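Local structure of Vpx protein (Simian immunodeficiency virus, 4Z8L) at residues E21-T26 with R69-M74; R33-H38 with E42-L47; T50-W55 with R61-A66. The protein recruits the host restriction factor SAMHD1 to a DCAF1-containing ubiquitin ligase for degradation, and may also arrest the cell cycle in G2. All coordinates share one frame; numbering follows the deposited sequence.

Interaction 1: E21-T26 with R69-M74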
loop_
_atom_site.group_PDB
_atom_site.type_symbol
_atom_site.label_atom_id
_atom_site.label_comp_id
_atom_site.label_asym_id
_atom_site.label_seq_id
_atom_site.Cartn_x
_atom_site.Cartn_y
_atom_site.Cartn_z
ATOM N N GLU B 21 8.685 21.598 5.266
ATOM C CA GLU B 21 9.877 22.109 4.577
ATOM C C GLU B 21 10.561 21.147 3.578
ATOM O O GLU B 21 10.017 20.730 2.527
ATOM C CB GLU B 21 10.870 22.484 5.701
ATOM C CG GLU B 21 12.082 23.387 5.468
ATOM C CD GLU B 21 12.882 23.532 6.764
ATOM O OE1 GLU B 21 12.585 22.770 7.713
ATOM O OE2 GLU B 21 13.823 24.354 6.830
ATOM N N GLN B 22 11.769 20.781 3.977
ATOM C CA GLN B 22 12.634 19.861 3.277
ATOM C C GLN B 22 12.027 18.469 3.282
ATOM O O GLN B 22 12.308 17.677 2.399
ATOM C CB GLN B 22 14.010 19.883 3.935
ATOM C CG GLN B 22 14.573 21.293 3.982
ATOM C CD GLN B 22 15.934 21.384 4.629
ATOM O OE1 GLN B 22 16.841 20.613 4.325
ATOM N NE2 GLN B 22 16.076 22.334 5.545
ATOM N N TRP B 23 11.229 18.157 4.299
ATOM C CA TRP B 23 10.520 16.881 4.318
ATOM C C TRP B 23 9.581 16.765 3.132
ATOM O O TRP B 23 9.531 15.731 2.472
ATOM C CB TRP B 23 9.707 16.699 5.594
ATOM C CG TRP B 23 8.943 15.404 5.589
ATOM C CD1 TRP B 23 9.411 14.186 5.966
ATOM C CD2 TRP B 23 7.596 15.194 5.133
ATOM N NE1 TRP B 23 8.436 13.231 5.807
ATOM C CE2 TRP B 23 7.318 13.821 5.292
ATOM C CE3 TRP B 23 6.602 16.031 4.622
ATOM C CZ2 TRP B 23 6.081 13.269 4.960
ATOM C CZ3 TRP B 23 5.376 15.479 4.290
ATOM C CH2 TRP B 23 5.127 14.112 4.461
ATOM N N LEU B 24 8.819 17.824 2.882
ATOM C CA LEU B 24 7.879 17.834 1.771
ATOM C C LEU B 24 8.654 17.745 0.475
ATOM O O LEU B 24 8.358 16.898 -0.377
ATOM C CB LEU B 24 6.995 19.082 1.788
ATOM C CG LEU B 24 5.762 19.015 0.879
ATOM C CD1 LEU B 24 4.806 17.909 1.314
ATOM C CD2 LEU B 24 5.047 20.358 0.840
ATOM N N GLU B 25 9.652 18.614 0.325
ATOM C CA GLU B 25 10.395 18.626 -0.933
ATOM C C GLU B 25 11.082 17.283 -1.222
ATOM O O GLU B 25 11.054 16.786 -2.357
ATOM C CB GLU B 25 11.432 19.745 -0.913
ATOM C CG GLU B 25 11.286 20.726 -2.053
ATOM C CD GLU B 25 12.356 21.790 -2.043
ATOM O OE1 GLU B 25 12.835 22.147 -0.945
ATOM O OE2 GLU B 25 12.716 22.267 -3.137
ATOM N N THR B 26 11.650 16.683 -0.180
ATOM C CA THR B 26 12.322 15.389 -0.277
ATOM C C THR B 26 11.348 14.276 -0.615
ATOM O O THR B 26 11.595 13.488 -1.523
ATOM C CB THR B 26 13.046 15.017 1.035
ATOM O OG1 THR B 26 13.768 16.151 1.529
ATOM C CG2 THR B 26 14.010 13.876 0.800
ATOM N N ARG B 69 -1.146 17.021 -1.027
ATOM C CA ARG B 69 -2.223 16.136 -1.453
ATOM C C ARG B 69 -1.782 15.261 -2.630
ATOM O O ARG B 69 -2.161 14.083 -2.726
ATOM C CB ARG B 69 -3.462 16.951 -1.821
ATOM C CG ARG B 69 -4.067 17.713 -0.651
ATOM C CD ARG B 69 -4.620 16.766 0.403
ATOM N NE ARG B 69 -5.631 15.864 -0.141
ATOM C CZ ARG B 69 -6.939 16.101 -0.107
ATOM N NH1 ARG B 69 -7.401 17.214 0.450
ATOM N NH2 ARG B 69 -7.788 15.225 -0.627
ATOM N N TYR B 70 -0.971 15.842 -3.513
ATOM C CA TYR B 70 -0.349 15.090 -4.601
ATOM C C TYR B 70 0.507 13.966 -4.038
ATOM O O TYR B 70 0.411 12.810 -4.471
ATOM C CB TYR B 70 0.506 16.012 -5.473
ATOM C CG TYR B 70 1.422 15.278 -6.429
ATOM C CD1 TYR B 70 0.933 14.723 -7.603
ATOM C CD2 TYR B 70 2.776 15.135 -6.150
ATOM C CE1 TYR B 70 1.767 14.049 -8.475
ATOM C CE2 TYR B 70 3.617 14.463 -7.015
ATOM C CZ TYR B 70 3.108 13.923 -8.177
ATOM O OH TYR B 70 3.942 13.253 -9.043
ATOM N N LEU B 71 1.335 14.326 -3.061
ATOM C CA LEU B 71 2.210 13.387 -2.371
ATOM C C LEU B 71 1.422 12.214 -1.811
ATOM O O LEU B 71 1.765 11.057 -2.044
ATOM C CB LEU B 71 2.959 14.102 -1.243
ATOM C CG LEU B 71 3.684 13.248 -0.198
ATOM C CD1 LEU B 71 4.881 12.533 -0.790
ATOM C CD2 LEU B 71 4.100 14.098 0.992
ATOM N N LEU B 72 0.362 12.534 -1.077
ATOM C CA LEU B 72 -0.536 11.537 -0.504
ATOM C C LEU B 72 -1.088 10.580 -1.562
ATOM O O LEU B 72 -0.947 9.347 -1.448
ATOM C CB LEU B 72 -1.691 12.234 0.220
ATOM C CG LEU B 72 -1.568 12.457 1.731
ATOM C CD1 LEU B 72 -0.149 12.836 2.119
ATOM C CD2 LEU B 72 -2.548 13.529 2.182
ATOM N N LEU B 73 -1.706 11.157 -2.593
ATOM C CA LEU B 73 -2.275 10.358 -3.672
ATOM C C LEU B 73 -1.249 9.394 -4.242
ATOM O O LEU B 73 -1.532 8.211 -4.433
ATOM C CB LEU B 73 -2.805 11.247 -4.796
ATOM C CG LEU B 73 -4.084 12.042 -4.542
ATOM C CD1 LEU B 73 -4.619 12.614 -5.843
ATOM C CD2 LEU B 73 -5.128 11.191 -3.851
ATOM N N MET B 74 -0.046 9.895 -4.491
ATOM C CA MET B 74 0.954 9.074 -5.153
ATOM C C MET B 74 1.568 8.031 -4.215
ATOM O O MET B 74 2.039 6.995 -4.673
ATOM C CB MET B 74 2.038 9.940 -5.777
ATOM C CG MET B 74 2.364 9.485 -7.186
ATOM S SD MET B 74 3.766 10.336 -7.900
ATOM C CE MET B 74 5.055 9.559 -6.951
#
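L71 meets W23 and L24 across the interior of the three-helix bundle that forms the Vpr/Vpx fold, joining the first turns of helix 21-35 to the middle of helix 63-84. The contact is small and wholly apolar. L71 contributes the largest share of its surface, because its CA-CB bond is directed at the other helix and its branched end brings a single methyl, CD2, to both partners. With CG anti to the backbone N (chi1 166°), the side chain of L71 is carried out from its own helix and across to helix 21-35.

L24 answers with CD1, which lies 3.9 Å from L71 CD2. The CA atoms of these two leucines are the nearest pair of the segments, at 8.3 Å, and the two methyls fill the gap between them. L24 also rests against D64 and Y68, and L71 against I31, so both leucines are buried from several directions and a purely hydrocarbon side chain suits each place.

W23 sits at the margin of this core. Its chi1 of 178° swings the indole from a bond running alongside the other helix to a position where only the far end of the six-membered ring, CZ3 and CH2, arrives. A large flat ring suits such a place: one end can reach into the bundle while the residue remains partly exposed and packs against an apolar side chain of another protein chain in the complex. Next to L71 in sequence, Y70 hydrogen-bonds through OH to N32 OD1, a second link between these helices. The indole meets L71 obliquely, with L71 CD2 3.6 Å from W23 CH2 and 3.8 Å from W23 CZ3.

Interaction 2: R33-H38 with E42-L47. With ZN (zinc ion), chain G.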
loop_
_atom_site.group_PDB
_atom_site.type_symbol
_atom_site.label_atom_id
_atom_site.label_comp_id
_atom_site.label_asym_id
_atom_site.label_seq_id
_atom_site.Cartn_x
_atom_site.Cartn_y
_atom_site.Cartn_z
ATOM N N ARG B 33 11.104 10.122 -8.231
ATOM C CA ARG B 33 12.235 9.348 -8.754
ATOM C C ARG B 33 11.880 7.871 -8.797
ATOM O O ARG B 33 12.262 7.166 -9.725
ATOM C CB ARG B 33 13.531 9.532 -7.939
ATOM C CG ARG B 33 13.748 10.843 -7.178
ATOM C CD ARG B 33 13.263 12.087 -7.908
ATOM N NE ARG B 33 14.070 12.503 -9.042
ATOM C CZ ARG B 33 15.208 13.177 -8.937
ATOM N NH1 ARG B 33 15.673 13.520 -7.743
ATOM N NH2 ARG B 33 15.868 13.523 -10.033
ATOM N N GLU B 34 11.143 7.402 -7.793
ATOM C CA GLU B 34 10.795 5.987 -7.752
ATOM C C GLU B 34 9.601 5.657 -8.648
ATOM O O GLU B 34 9.560 4.590 -9.265
ATOM C CB GLU B 34 10.505 5.550 -6.315
ATOM C CG GLU B 34 10.093 4.091 -6.185
ATOM C CD GLU B 34 11.259 3.173 -5.869
ATOM O OE1 GLU B 34 12.290 3.667 -5.364
ATOM O OE2 GLU B 34 11.143 1.956 -6.129
ATOM N N ALA B 35 8.641 6.571 -8.733
ATOM C CA ALA B 35 7.453 6.338 -9.547
ATOM C C ALA B 35 7.747 6.379 -11.039
ATOM O O ALA B 35 6.988 5.824 -11.834
ATOM C CB ALA B 35 6.382 7.344 -9.213
ATOM N N ARG B 36 8.840 7.025 -11.429
ATOM C CA ARG B 36 9.204 7.039 -12.845
ATOM C C ARG B 36 9.684 5.664 -13.323
ATOM O O ARG B 36 9.890 5.448 -14.517
ATOM C CB ARG B 36 10.251 8.113 -13.137
ATOM C CG ARG B 36 9.631 9.499 -13.264
ATOM C CD ARG B 36 10.668 10.602 -13.199
ATOM N NE ARG B 36 11.995 10.112 -13.553
ATOM C CZ ARG B 36 12.534 10.243 -14.760
ATOM N NH1 ARG B 36 11.856 10.842 -15.731
ATOM N NH2 ARG B 36 13.749 9.770 -15.002
ATOM N N LEU B 37 9.872 4.744 -12.381
ATOM C CA LEU B 37 10.305 3.385 -12.692
ATOM C C LEU B 37 9.137 2.402 -12.848
ATOM O O LEU B 37 9.367 1.208 -13.032
ATOM C CB LEU B 37 11.251 2.854 -11.604
ATOM C CG LEU B 37 12.749 3.173 -11.613
ATOM C CD1 LEU B 37 13.020 4.650 -11.423
ATOM C CD2 LEU B 37 13.459 2.360 -10.538
ATOM N N HIS B 38 7.896 2.885 -12.775
ATOM C CA HIS B 38 6.749 1.974 -12.651
ATOM C C HIS B 38 5.493 2.258 -13.498
ATOM O O HIS B 38 4.518 1.503 -13.431
ATOM C CB HIS B 38 6.343 1.901 -11.173
ATOM C CG HIS B 38 7.346 1.203 -10.301
ATOM N ND1 HIS B 38 7.713 -0.112 -10.493
ATOM C CD2 HIS B 38 8.048 1.633 -9.225
ATOM C CE1 HIS B 38 8.601 -0.462 -9.579
ATOM N NE2 HIS B 38 8.821 0.580 -8.797
ATOM N N GLU B 42 0.308 7.277 -19.481
ATOM C CA GLU B 42 0.914 8.279 -18.572
ATOM C C GLU B 42 0.793 9.675 -19.272
ATOM O O GLU B 42 0.042 9.771 -20.245
ATOM C CB GLU B 42 2.337 7.860 -18.165
ATOM C CG GLU B 42 2.599 7.448 -16.746
ATOM C CD GLU B 42 4.000 7.845 -16.326
ATOM O OE1 GLU B 42 4.921 7.010 -16.320
ATOM O OE2 GLU B 42 4.191 9.032 -16.021
ATOM N N PHE B 43 1.492 10.745 -18.854
ATOM C CA PHE B 43 2.413 10.824 -17.705
ATOM C C PHE B 43 1.793 11.122 -16.339
ATOM O O PHE B 43 0.601 11.408 -16.222
ATOM C CB PHE B 43 3.504 11.845 -18.005
ATOM C CG PHE B 43 4.816 11.223 -18.417
ATOM C CD1 PHE B 43 4.990 10.725 -19.698
ATOM C CD2 PHE B 43 5.870 11.124 -17.521
ATOM C CE1 PHE B 43 6.189 10.154 -20.079
ATOM C CE2 PHE B 43 7.075 10.562 -17.900
ATOM C CZ PHE B 43 7.233 10.072 -19.180
ATOM N N LEU B 44 2.644 11.041 -15.314
ATOM C CA LEU B 44 2.352 11.419 -13.924
ATOM C C LEU B 44 1.814 12.832 -13.779
ATOM O O LEU B 44 1.131 13.164 -12.804
ATOM C CB LEU B 44 3.611 11.275 -13.060
ATOM C CG LEU B 44 4.286 9.903 -12.997
ATOM C CD1 LEU B 44 5.646 9.996 -12.321
ATOM C CD2 LEU B 44 3.404 8.882 -12.285
ATOM N N PHE B 45 2.148 13.662 -14.758
ATOM C CA PHE B 45 1.794 15.068 -14.756
ATOM C C PHE B 45 0.283 15.240 -14.585
ATOM O O PHE B 45 -0.164 16.215 -13.974
ATOM C CB PHE B 45 2.273 15.716 -16.054
ATOM C CG PHE B 45 3.773 15.793 -16.174
ATOM C CD1 PHE B 45 4.508 16.680 -15.412
ATOM C CD2 PHE B 45 4.451 14.943 -17.032
ATOM C CE1 PHE B 45 5.881 16.734 -15.529
ATOM C CE2 PHE B 45 5.831 14.991 -17.147
ATOM C CZ PHE B 45 6.545 15.888 -16.391
ATOM N N ARG B 46 -0.491 14.248 -15.034
ATOM C CA ARG B 46 -1.951 14.342 -14.973
ATOM C C ARG B 46 -2.400 14.495 -13.548
ATOM O O ARG B 46 -3.286 15.294 -13.247
ATOM C CB ARG B 46 -2.625 13.090 -15.545
ATOM C CG ARG B 46 -3.439 13.333 -16.783
ATOM C CD ARG B 46 -4.759 14.049 -16.506
ATOM N NE ARG B 46 -5.373 14.483 -17.759
ATOM C CZ ARG B 46 -6.062 13.705 -18.587
ATOM N NH1 ARG B 46 -6.255 12.423 -18.308
ATOM N NH2 ARG B 46 -6.559 14.213 -19.705
ATOM N N LEU B 47 -1.740 13.762 -12.664
ATOM C CA LEU B 47 -2.013 13.903 -11.257
ATOM C C LEU B 47 -1.552 15.283 -10.847
ATOM O O LEU B 47 -2.356 16.120 -10.414
ATOM C CB LEU B 47 -1.289 12.823 -10.457
ATOM C CG LEU B 47 -2.053 11.517 -10.247
ATOM C CD1 LEU B 47 -1.279 10.597 -9.326
ATOM C CD2 LEU B 47 -3.436 11.804 -9.688
HETATM ZN ZN ZN G . 6.796 -1.825 -11.058
#
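A small apolar contact between L44 and the pair A35 and R36 draws together the two ends of the loop that leads from helix 21-35 to helix 45-58. L44 does the reaching: its CD1 lies 4.2 Å from A35 CB and 4.1 Å from R36 CG. Alanine suits the buried spot, since its lone methyl leaves space for both L44 and M74 of helix 63-84 to pack against it. R36 lends only the aliphatic base of its side chain, crossing L44 at about a right angle; the chain then bends at chi3 (22°), and the residue stays exposed, packing on a polar side chain of another protein chain.

The L44 backbone is held from its own segment, where E42 OE2 accepts from L44 N at 2.6 Å through its anti lone pair, a bent bond of 133°.

In this zinc-binding three-helix fold, the loop entered here also supplies a metal ligand. H38 turns away from L44 and binds the zinc ion through ND1 at 2.0 Å, and H81 NE2 of helix 63-84 is the second ligand seen. C86 touches H38 and binds zinc in another structure of this protein, though not in this model. L37 CB lies above one face of the H38 imidazole, toward its rim, while E34 OE2 lies in the ring plane at its edge.

Interaction 3: T50-W55 with R61-A66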
loop_
_atom_site.group_PDB
_atom_site.type_symbol
_atom_site.label_atom_id
_atom_site.label_comp_id
_atom_site.label_asym_id
_atom_site.label_seq_id
_atom_site.Cartn_x
_atom_site.Cartn_y
_atom_site.Cartn_z
ATOM N N THR B 50 -3.452 18.196 -12.283
ATOM C CA THR B 50 -4.803 18.295 -11.755
ATOM C C THR B 50 -4.750 18.878 -10.357
ATOM O O THR B 50 -5.520 19.785 -10.033
ATOM C CB THR B 50 -5.530 16.939 -11.729
ATOM O OG1 THR B 50 -4.604 15.903 -11.378
ATOM C CG2 THR B 50 -6.125 16.632 -13.095
ATOM N N CYS B 51 -3.776 18.440 -9.566
ATOM C CA CYS B 51 -3.695 18.931 -8.201
ATOM C C CYS B 51 -3.414 20.424 -8.202
ATOM O O CYS B 51 -4.111 21.188 -7.527
ATOM C CB CYS B 51 -2.627 18.176 -7.411
ATOM S SG CYS B 51 -3.204 16.599 -6.746
ATOM N N VAL B 52 -2.476 20.856 -9.039
ATOM C CA VAL B 52 -2.095 22.261 -9.029
ATOM C C VAL B 52 -3.246 23.039 -9.647
ATOM O O VAL B 52 -3.399 24.236 -9.403
ATOM C CB VAL B 52 -0.758 22.532 -9.771
ATOM C CG1 VAL B 52 -0.906 22.339 -11.261
ATOM C CG2 VAL B 52 -0.270 23.943 -9.488
ATOM N N GLU B 53 -4.063 22.354 -10.445
ATOM C CA GLU B 53 -5.234 22.994 -11.022
ATOM C C GLU B 53 -6.377 23.052 -10.015
ATOM O O GLU B 53 -7.165 23.997 -10.024
ATOM C CB GLU B 53 -5.699 22.270 -12.289
ATOM C CG GLU B 53 -4.792 22.453 -13.493
ATOM C CD GLU B 53 -5.106 21.470 -14.602
ATOM O OE1 GLU B 53 -6.301 21.162 -14.798
ATOM O OE2 GLU B 53 -4.164 21.007 -15.279
ATOM N N HIS B 54 -6.474 22.047 -9.147
ATOM C CA HIS B 54 -7.668 21.932 -8.313
ATOM C C HIS B 54 -7.580 22.693 -6.996
ATOM O O HIS B 54 -8.341 23.630 -6.762
ATOM C CB HIS B 54 -7.973 20.463 -8.024
ATOM C CG HIS B 54 -9.358 20.231 -7.503
ATOM N ND1 HIS B 54 -10.335 21.198 -7.532
ATOM C CD2 HIS B 54 -9.924 19.138 -6.935
ATOM C CE1 HIS B 54 -11.450 20.713 -7.011
ATOM N NE2 HIS B 54 -11.225 19.466 -6.640
ATOM N N TRP B 55 -6.652 22.292 -6.135
ATOM C CA TRP B 55 -6.585 22.867 -4.802
ATOM C C TRP B 55 -5.836 24.171 -4.880
ATOM O O TRP B 55 -6.253 25.176 -4.303
ATOM C CB TRP B 55 -5.904 21.919 -3.823
ATOM C CG TRP B 55 -6.805 20.831 -3.401
ATOM C CD1 TRP B 55 -7.998 20.954 -2.749
ATOM C CD2 TRP B 55 -6.620 19.438 -3.644
ATOM N NE1 TRP B 55 -8.557 19.716 -2.553
ATOM C CE2 TRP B 55 -7.730 18.768 -3.095
ATOM C CE3 TRP B 55 -5.617 18.691 -4.264
ATOM C CZ2 TRP B 55 -7.863 17.384 -3.149
ATOM C CZ3 TRP B 55 -5.751 17.320 -4.319
ATOM C CH2 TRP B 55 -6.862 16.679 -3.761
ATOM N N ARG B 61 -5.450 27.649 -2.768
ATOM C CA ARG B 61 -4.811 27.211 -1.536
ATOM C C ARG B 61 -3.308 27.180 -1.755
ATOM O O ARG B 61 -2.839 27.482 -2.851
ATOM C CB ARG B 61 -5.327 25.835 -1.106
ATOM C CG ARG B 61 -6.747 25.865 -0.555
ATOM C CD ARG B 61 -7.029 27.205 0.107
ATOM N NE ARG B 61 -8.256 27.204 0.894
ATOM C CZ ARG B 61 -8.548 28.122 1.808
ATOM N NH1 ARG B 61 -9.688 28.055 2.483
ATOM N NH2 ARG B 61 -7.696 29.108 2.048
ATOM N N SER B 62 -2.553 26.825 -0.723
ATOM C CA SER B 62 -1.100 26.869 -0.823
ATOM C C SER B 62 -0.605 25.874 -1.859
ATOM O O SER B 62 -1.256 24.865 -2.128
ATOM C CB SER B 62 -0.454 26.576 0.531
ATOM O OG SER B 62 0.954 26.466 0.407
ATOM N N LEU B 63 0.542 26.174 -2.452
ATOM C CA LEU B 63 1.142 25.268 -3.416
ATOM C C LEU B 63 1.678 24.075 -2.649
ATOM O O LEU B 63 1.667 22.948 -3.136
ATOM C CB LEU B 63 2.245 25.951 -4.218
ATOM C CG LEU B 63 2.872 25.101 -5.321
ATOM C CD1 LEU B 63 1.794 24.602 -6.270
ATOM C CD2 LEU B 63 3.914 25.905 -6.078
ATOM N N ASP B 64 2.162 24.343 -1.440
ATOM C CA ASP B 64 2.618 23.289 -0.547
ATOM C C ASP B 64 1.475 22.342 -0.203
ATOM O O ASP B 64 1.688 21.145 -0.016
ATOM C CB ASP B 64 3.206 23.886 0.731
ATOM C CG ASP B 64 4.505 24.626 0.483
ATOM O OD1 ASP B 64 5.115 24.417 -0.588
ATOM O OD2 ASP B 64 4.916 25.415 1.360
ATOM N N TYR B 65 0.260 22.878 -0.128
ATOM C CA TYR B 65 -0.902 22.059 0.190
ATOM C C TYR B 65 -1.218 21.116 -0.967
ATOM O O TYR B 65 -1.403 19.914 -0.772
ATOM C CB TYR B 65 -2.121 22.925 0.514
ATOM C CG TYR B 65 -3.321 22.101 0.911
ATOM C CD1 TYR B 65 -3.429 21.581 2.193
ATOM C CD2 TYR B 65 -4.330 21.812 0.001
ATOM C CE1 TYR B 65 -4.510 20.811 2.563
ATOM C CE2 TYR B 65 -5.421 21.042 0.366
ATOM C CZ TYR B 65 -5.504 20.548 1.648
ATOM O OH TYR B 65 -6.583 19.780 2.019
ATOM N N ALA B 66 -1.282 21.675 -2.172
ATOM C CA ALA B 66 -1.547 20.897 -3.379
ATOM C C ALA B 66 -0.469 19.843 -3.595
ATOM O O ALA B 66 -0.753 18.724 -4.027
ATOM C CB ALA B 66 -1.639 21.814 -4.593
#
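W55 and Y65 form the tight side of this contact, an edge-to-face aromatic pair. The Y65 ring stands at 87° to the five-membered ring of W55, its CE2 over one face toward the rim, 4.0 Å from W55 CG. Y65 reaches it with its own CG anti to the backbone N (chi1 -177°). Beside the pair the two segments come closest, with the CA atoms of W55 and A66 5.6 Å apart. The small A66 permits this: its CB packs 4.3 Å from W55 CB and 3.9 Å from C51 O. Y65 OH, polar at a buried position, bonds to R69 and to an acidic side chain of another protein chain.

On the looser side, partly exposed L63 lies alongside the buried V52, its CD1 3.9 Å from V52 CG2, and both also meet basic side chains of another chain. Partly exposed R61 gives its backbone N to W55 O at 3.0 Å, while its long side chain leads its charge away from segment 50-55. S62, also partly exposed, N-caps helix 63-84, its OG accepting weakly from D64 N. Consecutive helices folded back on each other across a short connection form a helical hairpin, here part of the three-helix Vpr/Vpx bundle.

Helix 63-84 runs through the arrangement, serving interaction 1 with helix 21-35 and interaction 3 with helix 45-58; interaction 2 joins those other two helices near their connecting loop. Interactions 2 and 3 follow each other along the chain, both nested inside the long loop closed by interaction 1. Interactions 1 and 3 are buried, the first purely aliphatic and aromatic, the third more extensive and adding a backbone hydrogen bond. Interaction 2 is partly surface, and it alone includes a metal ligand. Packing knits them together: Y70 CE1 meets L47 CB at 3.8 Å, and the backbone CA of Y70 lies 3.9 Å from C51 SG.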